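Ser-thr phosphatase MSPP (Mycobacterium smegmatis, PDB 2JFR) probably removes phosphate from phosphorylated serine and threonine residues of proteins, as a metal-dependent phosphatase of the PPM (PP2C) family. Local coordinates at residues V107-D112 and D128-A133; L31-D36 and T90-V95; G121-L126 and L196-A201. One frame throughout, in Å; residues are numbered along the deposited sequence. Where two conformers were deposited one is given.

Contact 1: V107-D112 and D128-A133; sequences VVNIGD and DDHSVA
Gly111 and His130 are joined by two hydrogen bonds that use both polar backbone atoms of the glycine. Gly111 N donates to His130 ND1 at 2.9 Å, which fixes ND1 as the acceptor in the ring, although the donor is tilted 21° from the ring plane. In return His130 N donates to Gly111 O at 2.8 Å, an almost straight bond (176° at the hydrogen) that reaches the oxygen from above its carbonyl plane. With His130 CG anti to the carbonyl carbon of the same residue (chi1 -51°), the imidazole turns its edge to the end of strand 106-110: His130 CE1 lies 3.4 Å from Asn109 O, and Ile110 CA is also near the ring plane. Strand 106-110 belongs to one of the two antiparallel sheets of the PP2C fold, and the chain leaves it here for Asp112, a magnesium ligand in another crystal structure of this protein. Asp129 packs against that residue, OD1 lying 3.5 Å from Asp112 CA, while water 2 bridges Asp112 O and Asp129 OD2. Water 1 similarly links Asn109 OD1 to Asp128 N. Farther out, Asp169 OD2 holds His130 NE2 on the ring's remaining polar corner, and Ser131 OG caps Gly134 N where helix 132-138 begins.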
ATOM      1  N   VAL A 107      -9.711   2.835  -4.434  1.00 13.78           N
ATOM      2  CA  VAL A 107      -8.643   1.946  -3.895  1.00 13.98           C
ATOM      3  C   VAL A 107      -8.975   0.533  -4.197  1.00 14.11           C
ATOM      4  O   VAL A 107     -10.132   0.071  -4.079  1.00 15.24           O
ATOM      5  CB  VAL A 107      -8.382   2.198  -2.412  1.00 14.53           C
ATOM      6  CG1 VAL A 107      -9.598   1.980  -1.525  1.00 16.29           C
ATOM      7  CG2 VAL A 107      -7.197   1.368  -1.900  1.00 15.38           C
ATOM      8  N   VAL A 108      -7.942  -0.227  -4.596  1.00 14.19           N
ATOM      9  CA  VAL A 108      -8.008  -1.675  -4.764  1.00 14.50           C
ATOM     10  C   VAL A 108      -6.885  -2.239  -3.909  1.00 14.68           C
ATOM     11  O   VAL A 108      -5.740  -1.810  -4.037  1.00 16.04           O
ATOM     12  CB  VAL A 108      -7.850  -2.056  -6.243  1.00 15.48           C
ATOM     13  CG1 VAL A 108      -7.926  -3.586  -6.376  1.00 17.46           C
ATOM     14  CG2 VAL A 108      -8.875  -1.372  -7.114  1.00 18.12           C
ATOM     15  N   ASN A 109      -7.201  -3.188  -3.022  1.00 14.50           N
ATOM     16  CA  ASN A 109      -6.184  -3.612  -2.082  1.00 14.53           C
ATOM     17  C   ASN A 109      -6.332  -5.080  -1.728  1.00 14.56           C
ATOM     18  O   ASN A 109      -7.416  -5.642  -1.582  1.00 14.82           O
ATOM     19  CB  ASN A 109      -6.188  -2.752  -0.826  1.00 15.71           C
ATOM     20  CG  ASN A 109      -7.527  -2.804   0.002  1.00 17.74           C
ATOM     21  OD1 ASN A 109      -7.520  -3.363   1.096  1.00 22.82           O
ATOM     22  ND2 ASN A 109      -8.543  -2.246  -0.578  1.00 19.98           N
ATOM     23  N   ILE A 110      -5.163  -5.692  -1.562  1.00 14.34           N
ATOM     24  CA  ILE A 110      -5.029  -7.073  -1.128  0.63 14.40           C
ATOM     25  C   ILE A 110      -3.816  -7.154  -0.234  1.00 14.25           C
ATOM     26  O   ILE A 110      -2.713  -6.721  -0.610  1.00 15.09           O
ATOM     27  CB  ILE A 110      -5.018  -8.006  -2.372  0.63 14.73           C
ATOM     28  CG1 ILE A 110      -5.143  -9.463  -1.912  0.63 16.48           C
ATOM     29  CG2 ILE A 110      -3.885  -7.727  -3.322  0.63 17.01           C
ATOM     30  CD1 ILE A 110      -5.367 -10.429  -3.022  0.63 18.50           C
ATOM     31  N   GLY A 111      -3.993  -7.692   0.956  1.00 14.76           N
ATOM     32  CA  GLY A 111      -2.921  -7.815   1.900  1.00 14.60           C
ATOM     33  C   GLY A 111      -3.013  -6.738   2.968  1.00 14.43           C
ATOM     34  O   GLY A 111      -4.110  -6.407   3.411  1.00 15.34           O
ATOM     35  N   ASP A 112      -1.871  -6.215   3.412  1.00 14.73           N
ATOM     36  CA  ASP A 112      -1.814  -5.374   4.595  1.00 14.81           C
ATOM     37  C   ASP A 112      -0.941  -4.128   4.410  1.00 13.93           C
ATOM     38  O   ASP A 112      -0.354  -3.666   5.386  1.00 14.92           O
ATOM     39  CB  ASP A 112      -1.338  -6.163   5.823  1.00 17.10           C
ATOM     40  CG  ASP A 112       0.104  -6.603   5.731  1.00 18.12           C
ATOM     41  OD1 ASP A 112       0.719  -6.480   4.650  1.00 16.52           O
ATOM     42  OD2 ASP A 112       0.572  -7.075   6.800  1.00 26.69           O
ATOM     43  N   ASP A 128      -9.019  -2.348   5.014  1.00 16.20           N
ATOM     44  CA  ASP A 128      -8.842  -3.483   5.947  0.73 17.31           C
ATOM     45  C   ASP A 128      -7.592  -4.256   5.598  1.00 15.27           C
ATOM     46  O   ASP A 128      -7.213  -4.347   4.409  1.00 17.81           O
ATOM     47  CB  ASP A 128     -10.025  -4.444   5.857  0.73 24.98           C
ATOM     48  CG  ASP A 128     -11.396  -4.007   6.025  0.73 27.11           C
ATOM     49  OD1 ASP A 128     -11.855  -3.033   6.658  0.73 27.32           O
ATOM     50  OD2 ASP A 128     -12.308  -4.697   5.437  0.73 28.45           O
ATOM     51  N   ASP A 129      -6.941  -4.730   6.616  1.00 15.14           N
ATOM     52  CA  ASP A 129      -5.744  -5.572   6.454  1.00 14.66           C
ATOM     53  C   ASP A 129      -6.180  -7.033   6.374  1.00 14.61           C
ATOM     54  O   ASP A 129      -6.904  -7.550   7.242  1.00 16.01           O
ATOM     55  CB  ASP A 129      -4.803  -5.420   7.645  1.00 16.03           C
ATOM     56  CG  ASP A 129      -4.014  -4.154   7.642  1.00 17.64           C
ATOM     57  OD1 ASP A 129      -3.907  -3.492   6.658  1.00 20.41           O
ATOM     58  OD2 ASP A 129      -3.366  -3.980   8.687  1.00 27.77           O
ATOM     59  N   HIS A 130      -5.751  -7.711   5.332  1.00 14.27           N
ATOM     60  CA  HIS A 130      -6.026  -9.126   5.142  1.00 14.51           C
ATOM     61  C   HIS A 130      -4.895  -9.915   5.796  1.00 14.29           C
ATOM     62  O   HIS A 130      -3.980 -10.420   5.169  1.00 15.08           O
ATOM     63  CB  HIS A 130      -6.140  -9.436   3.664  1.00 15.11           C
ATOM     64  CG  HIS A 130      -7.074  -8.552   2.941  1.00 15.18           C
ATOM     65  ND1 HIS A 130      -6.748  -7.974   1.759  1.00 15.39           N
ATOM     66  CD2 HIS A 130      -8.264  -8.060   3.330  1.00 17.13           C
ATOM     67  CE1 HIS A 130      -7.737  -7.173   1.431  1.00 16.08           C
ATOM     68  NE2 HIS A 130      -8.702  -7.218   2.337  1.00 17.10           N
ATOM     69  N   SER A 131      -4.981  -9.949   7.106  1.00 15.49           N
ATOM     70  CA  SER A 131      -4.037 -10.669   7.961  1.00 15.59           C
ATOM     71  C   SER A 131      -4.837 -11.246   9.098  1.00 15.28           C
ATOM     72  O   SER A 131      -5.951 -10.841   9.354  1.00 15.75           O
ATOM     73  CB  SER A 131      -2.943  -9.764   8.483  1.00 16.88           C
ATOM     74  OG  SER A 131      -3.483  -8.826   9.386  1.00 17.79           O
ATOM     75  N   VAL A 132      -4.227 -12.135   9.879  1.00 16.13           N
ATOM     76  CA  VAL A 132      -4.960 -12.694  10.995  1.00 16.13           C
ATOM     77  C   VAL A 132      -5.437 -11.597  11.934  1.00 16.40           C
ATOM     78  O   VAL A 132      -6.568 -11.533  12.385  1.00 18.07           O
ATOM     79  CB  VAL A 132      -4.101 -13.714  11.765  1.00 17.97           C
ATOM     80  CG1 VAL A 132      -4.814 -14.190  13.034  1.00 20.09           C
ATOM     81  CG2 VAL A 132      -3.794 -14.891  10.825  1.00 19.41           C
ATOM     82  N   ALA A 133      -4.549 -10.636  12.245  1.00 17.03           N
ATOM     83  CA  ALA A 133      -4.891  -9.503  13.085  1.00 17.79           C
ATOM     84  C   ALA A 133      -5.891  -8.593  12.446  1.00 17.25           C
ATOM     85  O   ALA A 133      -6.849  -8.126  13.069  1.00 18.72           O
ATOM     86  CB  ALA A 133      -3.598  -8.755  13.446  1.00 19.81           C
TER
HETATM   87  O   HOH W   1     -10.146  -2.888   2.445  1.00 18.53           O
HETATM   88  O   HOH W   2      -0.793  -3.297   8.078  1.00 17.82           O
HETATM   89  O   HOH W   3      -1.498  -7.182   9.526  0.77 39.98           O

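Contact 2: L31-D36 and T90-V95; sequences LYAVAD and TTLTAV. With MN (manganese (II) ion), chain C; MG (magnesium ion), chain B.
Backbone hydrogen bonds pair Tyr32 with Val95 and Val34 with Thr93, each pair exchanging N-H and C=O in both directions; Val95 N, for example, lies 2.8 Å from Tyr32 O. A fifth backbone bond, from Thr91 N to Asp36 O, follows at the metal end. Between the two pairs Ala33 and Ala94 form a non-hydrogen-bonded pair, with CA atoms 4.2 Å apart; Ala33 CA also makes a CA-H...O contact with Thr93 O at 3.1 Å. The axes of segments 31-36 and 92-95 run at 168° to each other, the antiparallel arrangement of central neighbours in one sheet of the PP2C beta-sandwich.

Apolar contacts divide between the two faces of this sheet. Ala33 CB lies 4.1 Å from Ala94 CB, and Leu92 CD1 reaches both Ala33 CB and Ala35 CB, on the face covered by helix 42-59. Tyr32, Val34, Thr93 and Val95 point to the other face, where all four touch Ile183 of the second sheet.

Side-chain polar bonds take over toward the metals. Thr91 OG1 lies between its backbone N and carbonyl carbon (chi1 76°), where it accepts from Asp36 N at 2.8 Å; Thr91 OG1 is also hydrogen-bonded to Ser113 OG. Thr90 OG1 donates to Thr91 O in the carbonyl plane, on a lone pair of that oxygen.

The Asp36 carboxylate bridges the two metals, one oxygen to each, extended from the strand with CG anti to the backbone N (chi1 178°). Asp36 OD2 binds manganese at 2.1 Å and Asp36 OD1 binds magnesium at 2.0 Å, while water 4 bridges the same two ions. Gly37 O adds to the magnesium shell, and Asp186 and Asp224 to that of manganese.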
ATOM      1  N   LEU A  31      -2.244   7.093 -10.968  1.00 16.46           N
ATOM      2  CA  LEU A  31      -2.103   5.769 -10.351  1.00 15.32           C
ATOM      3  C   LEU A  31      -0.933   5.745  -9.371  1.00 14.75           C
ATOM      4  O   LEU A  31       0.201   6.121  -9.704  1.00 16.31           O
ATOM      5  CB  LEU A  31      -1.853   4.711 -11.438  1.00 17.00           C
ATOM      6  CG  LEU A  31      -1.731   3.289 -10.931  1.00 17.10           C
ATOM      7  CD1 LEU A  31      -3.038   2.792 -10.330  1.00 19.65           C
ATOM      8  CD2 LEU A  31      -1.272   2.352 -12.053  1.00 21.87           C
ATOM      9  N   TYR A  32      -1.216   5.244  -8.187  1.00 13.86           N
ATOM     10  CA  TYR A  32      -0.259   5.173  -7.083  1.00 13.82           C
ATOM     11  C   TYR A  32      -0.387   3.815  -6.463  1.00 13.65           C
ATOM     12  O   TYR A  32      -1.480   3.314  -6.272  1.00 14.63           O
ATOM     13  CB  TYR A  32      -0.548   6.263  -6.052  1.00 14.66           C
ATOM     14  CG  TYR A  32      -0.447   7.635  -6.682  1.00 14.99           C
ATOM     15  CD1 TYR A  32       0.773   8.270  -6.768  1.00 15.98           C
ATOM     16  CD2 TYR A  32      -1.536   8.249  -7.259  1.00 15.86           C
ATOM     17  CE1 TYR A  32       0.909   9.497  -7.363  1.00 17.56           C
ATOM     18  CE2 TYR A  32      -1.387   9.494  -7.902  1.00 17.46           C
ATOM     19  CZ  TYR A  32      -0.169  10.068  -7.931  1.00 18.78           C
ATOM     20  OH  TYR A  32      -0.053  11.300  -8.581  1.00 24.07           O
ATOM     21  N   ALA A  33       0.740   3.195  -6.060  1.00 13.55           N
ATOM     22  CA  ALA A  33       0.615   1.879  -5.466  1.00 13.71           C
ATOM     23  C   ALA A  33       1.833   1.550  -4.614  1.00 13.42           C
ATOM     24  O   ALA A  33       2.943   2.040  -4.858  1.00 14.10           O
ATOM     25  CB  ALA A  33       0.446   0.794  -6.539  1.00 14.28           C
ATOM     26  N   VAL A  34       1.599   0.665  -3.670  1.00 13.40           N
ATOM     27  CA  VAL A  34       2.641  -0.027  -2.914  1.00 13.32           C
ATOM     28  C   VAL A  34       2.380  -1.513  -2.993  1.00 13.08           C
ATOM     29  O   VAL A  34       1.246  -1.963  -2.891  1.00 13.93           O
ATOM     30  CB  VAL A  34       2.678   0.449  -1.449  1.00 13.87           C
ATOM     31  CG1 VAL A  34       3.635  -0.385  -0.594  1.00 15.65           C
ATOM     32  CG2 VAL A  34       3.012   1.921  -1.370  1.00 14.57           C
ATOM     33  N   ALA A  35       3.478  -2.262  -3.117  1.00 13.41           N
ATOM     34  CA  ALA A  35       3.435  -3.728  -3.086  1.00 13.39           C
ATOM     35  C   ALA A  35       4.517  -4.203  -2.122  1.00 13.56           C
ATOM     36  O   ALA A  35       5.680  -3.860  -2.290  1.00 14.62           O
ATOM     37  CB  ALA A  35       3.657  -4.298  -4.474  1.00 14.49           C
ATOM     38  N   ASP A  36       4.118  -4.975  -1.131  1.00 13.65           N
ATOM     39  CA  ASP A  36       5.052  -5.517  -0.139  1.00 13.36           C
ATOM     40  C   ASP A  36       5.214  -7.003  -0.406  1.00 13.28           C
ATOM     41  O   ASP A  36       4.326  -7.811  -0.127  1.00 13.59           O
ATOM     42  CB  ASP A  36       4.494  -5.284   1.272  1.00 13.62           C
ATOM     43  CG  ASP A  36       5.373  -5.866   2.367  1.00 13.25           C
ATOM     44  OD1 ASP A  36       6.291  -6.637   2.006  1.00 13.76           O
ATOM     45  OD2 ASP A  36       5.118  -5.535   3.537  1.00 14.10           O
ATOM     46  N   THR A  90       2.962 -11.142  -2.888  1.00 14.17           N
ATOM     47  CA  THR A  90       3.030  -9.740  -2.519  1.00 14.08           C
ATOM     48  C   THR A  90       1.675  -9.228  -2.125  1.00 13.54           C
ATOM     49  O   THR A  90       0.652  -9.687  -2.589  1.00 14.45           O
ATOM     50  CB  THR A  90       3.612  -8.902  -3.696  1.00 13.93           C
ATOM     51  OG1 THR A  90       3.855  -7.560  -3.277  1.00 13.81           O
ATOM     52  CG2 THR A  90       2.769  -8.949  -4.937  1.00 14.93           C
ATOM     53  N   THR A  91       1.696  -8.214  -1.278  1.00 13.26           N
ATOM     54  CA  THR A  91       0.534  -7.350  -1.117  1.00 13.65           C
ATOM     55  C   THR A  91       0.438  -6.432  -2.308  1.00 13.55           C
ATOM     56  O   THR A  91       1.418  -6.227  -3.060  1.00 13.81           O
ATOM     57  CB  THR A  91       0.590  -6.548   0.162  1.00 13.87           C
ATOM     58  OG1 THR A  91       1.538  -5.505  -0.058  1.00 14.00           O
ATOM     59  CG2 THR A  91       0.937  -7.351   1.383  1.00 14.67           C
ATOM     60  N   LEU A  92      -0.707  -5.769  -2.458  1.00 13.75           N
ATOM     61  CA  LEU A  92      -0.823  -4.677  -3.396  0.79 13.85           C
ATOM     62  C   LEU A  92      -1.919  -3.769  -2.925  1.00 13.56           C
ATOM     63  O   LEU A  92      -3.044  -4.218  -2.686  1.00 14.76           O
ATOM     64  CB  LEU A  92      -1.156  -5.199  -4.783  0.79 14.32           C
ATOM     65  CG  LEU A  92      -1.375  -4.090  -5.863  0.79 16.53           C
ATOM     66  CD1 LEU A  92      -0.131  -3.292  -6.078  0.79 16.19           C
ATOM     67  CD2 LEU A  92      -1.872  -4.720  -7.175  0.79 19.94           C
ATOM     68  N   THR A  93      -1.616  -2.460  -2.830  1.00 13.51           N
ATOM     69  CA  THR A  93      -2.619  -1.441  -2.611  1.00 13.37           C
ATOM     70  C   THR A  93      -2.424  -0.399  -3.706  1.00 13.74           C
ATOM     71  O   THR A  93      -1.332   0.177  -3.791  1.00 14.40           O
ATOM     72  CB  THR A  93      -2.522  -0.811  -1.247  1.00 13.83           C
ATOM     73  OG1 THR A  93      -2.800  -1.846  -0.315  1.00 14.60           O
ATOM     74  CG2 THR A  93      -3.486   0.338  -1.061  1.00 14.63           C
ATOM     75  N   ALA A  94      -3.443  -0.214  -4.511  1.00 13.99           N
ATOM     76  CA  ALA A  94      -3.393   0.720  -5.635  1.00 14.68           C
ATOM     77  C   ALA A  94      -4.507   1.746  -5.463  1.00 14.97           C
ATOM     78  O   ALA A  94      -5.648   1.405  -5.115  1.00 15.98           O
ATOM     79  CB  ALA A  94      -3.567  -0.035  -6.945  1.00 16.46           C
ATOM     80  N   VAL A  95      -4.165   2.977  -5.723  1.00 14.60           N
ATOM     81  CA  VAL A  95      -5.094   4.101  -5.743  1.00 14.33           C
ATOM     82  C   VAL A  95      -5.088   4.710  -7.112  1.00 14.23           C
ATOM     83  O   VAL A  95      -4.037   5.011  -7.659  1.00 14.95           O
ATOM     84  CB  VAL A  95      -4.675   5.157  -4.693  1.00 15.28           C
ATOM     85  CG1 VAL A  95      -5.459   6.440  -4.873  1.00 16.53           C
ATOM     86  CG2 VAL A  95      -4.825   4.611  -3.284  1.00 17.07           C
TER
HETATM   87 MN    MN C1235       6.339  -5.614   5.244  0.56 13.82          MN
HETATM   88 MG    MG B1234       7.828  -7.782   2.573  0.99 13.88          MG
HETATM   89  O   HOH W   4       7.968  -6.922   4.506  0.83 14.57           O
HETATM   90  O   HOH W   5       9.566  -8.869   2.843  1.00 15.24           O
HETATM   91  O   HOH W   6       8.955  -6.223   1.803  1.00 14.25           O
HETATM   92  O   HOH W   7       6.622  -9.089   3.585  0.83 14.64           O
HETATM   93  O   HOH W   8       5.566  -7.405   5.885  0.83 17.85           O

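Contact 3: G121-L126 and L196-A201; sequences GHMEQL and LIVDAA
Met123 points toward helix 194-201 and meets Val198, Ile197 and Ala201 along one side of its thioether chain. CG stands anti to the backbone N (chi1 -177°) and the following torsions stay extended, which carries SD and CE out toward the helix, leaning along the strand in the direction of its C-terminal end. Val198 runs antiparallel alongside the methionine, and its CG2 branch lies 3.9 Å from both CB and SD of Met123. Ile197 comes in at a slant: its CG2 methyl touches Met123 CE at 4.1 Å and lies equally close to SD. From one turn farther along the helix, Ala201 CB also approaches Met123 SD, at 4.1 Å, giving the sulfur three neighbours from a single helix face. This places helix 194-201 across edge strand 122-125 of the second antiparallel sheet in the PP2C fold, with a 106° angle between the segment axes, which pass 9.0 Å apart. The other branch of Val198 looks toward the turn that precedes the strand, CG1 lying 3.7 Å from Gly121 O. Around this contact, Phe189 touches both Met123 and Ile197, Tyr116 of adjoining strand 115-119 packs on Met123, and helix 206-219 meets Ile197 through Val216.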
ATOM      1  N   GLY A 121      -5.302  17.097  10.447  1.00 27.69           N
ATOM      2  CA  GLY A 121      -4.352  16.665  11.459  1.00 27.79           C
ATOM      3  C   GLY A 121      -4.553  15.217  11.909  1.00 25.53           C
ATOM      4  O   GLY A 121      -3.718  14.749  12.690  1.00 28.61           O
ATOM      5  N   HIS A 122      -5.590  14.549  11.469  1.00 23.68           N
ATOM      6  CA  HIS A 122      -5.842  13.186  11.806  1.00 22.45           C
ATOM      7  C   HIS A 122      -5.455  12.284  10.668  1.00 19.89           C
ATOM      8  O   HIS A 122      -5.661  12.596   9.526  1.00 23.83           O
ATOM      9  CB  HIS A 122      -7.355  12.939  12.065  1.00 25.16           C
ATOM     10  CG  HIS A 122      -7.869  13.350  13.337  1.00 26.99           C
ATOM     11  ND1 HIS A 122      -8.371  14.594  13.496  1.00 36.24           N
ATOM     12  CD2 HIS A 122      -7.892  12.710  14.541  1.00 28.57           C
ATOM     13  CE1 HIS A 122      -8.767  14.722  14.741  1.00 37.39           C
ATOM     14  NE2 HIS A 122      -8.505  13.588  15.361  1.00 32.66           N
ATOM     15  N   MET A 123      -4.934  11.145  11.049  1.00 19.02           N
ATOM     16  CA  MET A 123      -4.540  10.082  10.148  0.66 19.56           C
ATOM     17  C   MET A 123      -5.431   8.869  10.393  1.00 18.25           C
ATOM     18  O   MET A 123      -5.398   8.402  11.536  1.00 23.15           O
ATOM     19  CB  MET A 123      -3.050   9.735  10.369  0.66 21.91           C
ATOM     20  CG  MET A 123      -2.508   8.656   9.417  0.66 20.69           C
ATOM     21  SD  MET A 123      -0.700   8.468   9.764  0.66 24.82           S
ATOM     22  CE  MET A 123      -0.381   7.062   8.767  0.66 27.86           C
ATOM     23  N   GLU A 124      -6.188   8.413   9.424  1.00 15.67           N
ATOM     24  CA  GLU A 124      -6.973   7.189   9.714  0.50 16.30           C
ATOM     25  C   GLU A 124      -6.832   6.255   8.521  1.00 15.80           C
ATOM     26  O   GLU A 124      -6.662   6.613   7.366  1.00 17.81           O
ATOM     27  CB  GLU A 124      -8.426   7.546  10.020  0.50 15.29           C
ATOM     28  CG  GLU A 124      -9.117   8.070   8.770  0.50 16.37           C
ATOM     29  CD  GLU A 124     -10.606   8.256   9.079  0.50 18.61           C
ATOM     30  OE1 GLU A 124     -11.326   7.274   9.181  0.50 23.17           O
ATOM     31  OE2 GLU A 124     -11.104   9.388   9.247  0.50 35.28           O
ATOM     32  N   GLN A 125      -6.844   5.005   8.896  1.00 15.00           N
ATOM     33  CA  GLN A 125      -6.683   3.899   7.950  1.00 14.78           C
ATOM     34  C   GLN A 125      -8.011   3.588   7.306  1.00 14.70           C
ATOM     35  O   GLN A 125      -9.020   3.326   7.979  1.00 16.07           O
ATOM     36  CB  GLN A 125      -6.133   2.675   8.671  1.00 15.04           C
ATOM     37  CG  GLN A 125      -5.949   1.500   7.706  1.00 15.49           C
ATOM     38  CD  GLN A 125      -5.152   0.381   8.282  1.00 15.79           C
ATOM     39  OE1 GLN A 125      -4.280   0.552   9.127  1.00 17.42           O
ATOM     40  NE2 GLN A 125      -5.439  -0.802   7.789  1.00 17.67           N
ATOM     41  N   LEU A 126      -8.052   3.582   5.981  1.00 14.81           N
ATOM     42  CA  LEU A 126      -9.278   3.382   5.239  1.00 14.81           C
ATOM     43  C   LEU A 126      -9.524   1.983   4.790  1.00 14.88           C
ATOM     44  O   LEU A 126     -10.664   1.598   4.536  1.00 16.97           O
ATOM     45  CB  LEU A 126      -9.278   4.263   3.977  1.00 15.02           C
ATOM     46  CG  LEU A 126      -9.101   5.747   4.235  1.00 15.88           C
ATOM     47  CD1 LEU A 126      -9.204   6.479   2.902  1.00 17.07           C
ATOM     48  CD2 LEU A 126     -10.117   6.287   5.226  1.00 17.80           C
ATOM     49  N   LEU A 196       4.465  10.303  16.435  1.00 20.06           N
ATOM     50  CA  LEU A 196       5.566  10.753  15.562  0.63 19.77           C
ATOM     51  C   LEU A 196       5.364  10.348  14.118  1.00 18.62           C
ATOM     52  O   LEU A 196       5.732  11.091  13.204  1.00 20.07           O
ATOM     53  CB  LEU A 196       6.797  10.202  16.268  0.63 17.58           C
ATOM     54  CG  LEU A 196       8.056  10.706  15.580  0.63 17.54           C
ATOM     55  CD1 LEU A 196       8.229  12.195  15.771  0.63 18.74           C
ATOM     56  CD2 LEU A 196       9.225   9.937  16.176  0.63 18.45           C
ATOM     57  N   ILE A 197       4.700   9.210  13.866  1.00 16.75           N
ATOM     58  CA  ILE A 197       4.279   8.877  12.503  1.00 16.63           C
ATOM     59  C   ILE A 197       3.381   9.966  11.956  1.00 16.54           C
ATOM     60  O   ILE A 197       3.557  10.416  10.826  1.00 17.15           O
ATOM     61  CB  ILE A 197       3.606   7.499  12.427  1.00 16.40           C
ATOM     62  CG1 ILE A 197       4.602   6.384  12.795  1.00 17.30           C
ATOM     63  CG2 ILE A 197       3.003   7.283  11.054  1.00 17.29           C
ATOM     64  CD1 ILE A 197       3.946   5.039  12.992  1.00 18.01           C
ATOM     65  N   VAL A 198       2.390  10.392  12.737  1.00 16.69           N
ATOM     66  CA  VAL A 198       1.475  11.420  12.280  1.00 17.63           C
ATOM     67  C   VAL A 198       2.186  12.722  12.065  1.00 17.91           C
ATOM     68  O   VAL A 198       1.911  13.432  11.086  1.00 19.25           O
ATOM     69  CB  VAL A 198       0.293  11.545  13.249  1.00 20.08           C
ATOM     70  CG1 VAL A 198      -0.580  12.740  12.812  1.00 25.13           C
ATOM     71  CG2 VAL A 198      -0.503  10.243  13.284  1.00 22.06           C
ATOM     72  N   ASP A 199       3.121  13.068  12.961  1.00 18.54           N
ATOM     73  CA  ASP A 199       3.934  14.305  12.775  1.00 19.47           C
ATOM     74  C   ASP A 199       4.678  14.269  11.398  1.00 18.82           C
ATOM     75  O   ASP A 199       4.669  15.209  10.628  1.00 20.66           O
ATOM     76  CB  ASP A 199       4.904  14.450  13.936  1.00 21.97           C
ATOM     77  CG  ASP A 199       5.940  15.503  13.791  1.00 29.60           C
ATOM     78  OD1 ASP A 199       5.442  16.642  13.827  1.00 34.97           O
ATOM     79  OD2 ASP A 199       7.187  15.258  13.733  1.00 35.46           O
ATOM     80  N   ALA A 200       5.295  13.114  11.118  1.00 18.20           N
ATOM     81  CA  ALA A 200       5.966  12.989   9.823  1.00 18.20           C
ATOM     82  C   ALA A 200       4.976  13.078   8.680  1.00 18.12           C
ATOM     83  O   ALA A 200       5.213  13.737   7.654  1.00 19.22           O
ATOM     84  CB  ALA A 200       6.733  11.661   9.805  1.00 18.90           C
ATOM     85  N   ALA A 201       3.849  12.373   8.780  1.00 17.97           N
ATOM     86  CA  ALA A 201       2.878  12.254   7.712  1.00 18.35           C
ATOM     87  C   ALA A 201       2.196  13.596   7.389  1.00 18.80           C
ATOM     88  O   ALA A 201       1.652  13.708   6.291  1.00 21.28           O
ATOM     89  CB  ALA A 201       1.822  11.247   8.056  1.00 18.95           C
TER

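In the fold
Contacts 1 and 2 share a sheet and touch directly: strand 106-110 lies beside strand 89-96, with Ile110 N 2.8 Å from Leu92 O and Val108 O 2.8 Å from Ala94 N, both probable hydrogen bonds. Their centres are about 11 Å apart, and both lead to the metal site. By nearest atoms, the side chain of Asp112 lies about 5 Å from that of Asp36, about 5 Å from the bound phosphate, and about 4 Å from another bound magnesium ion, not the one held by Asp36. Contact 3 stands apart, its centre about 19 Å from each of the others. It adjoins contact 1 in sequence, since 121-126 shortly precedes 128-133. The side chain of Ile197 is about 11 Å from that of Asp186 and from a magnesium ion.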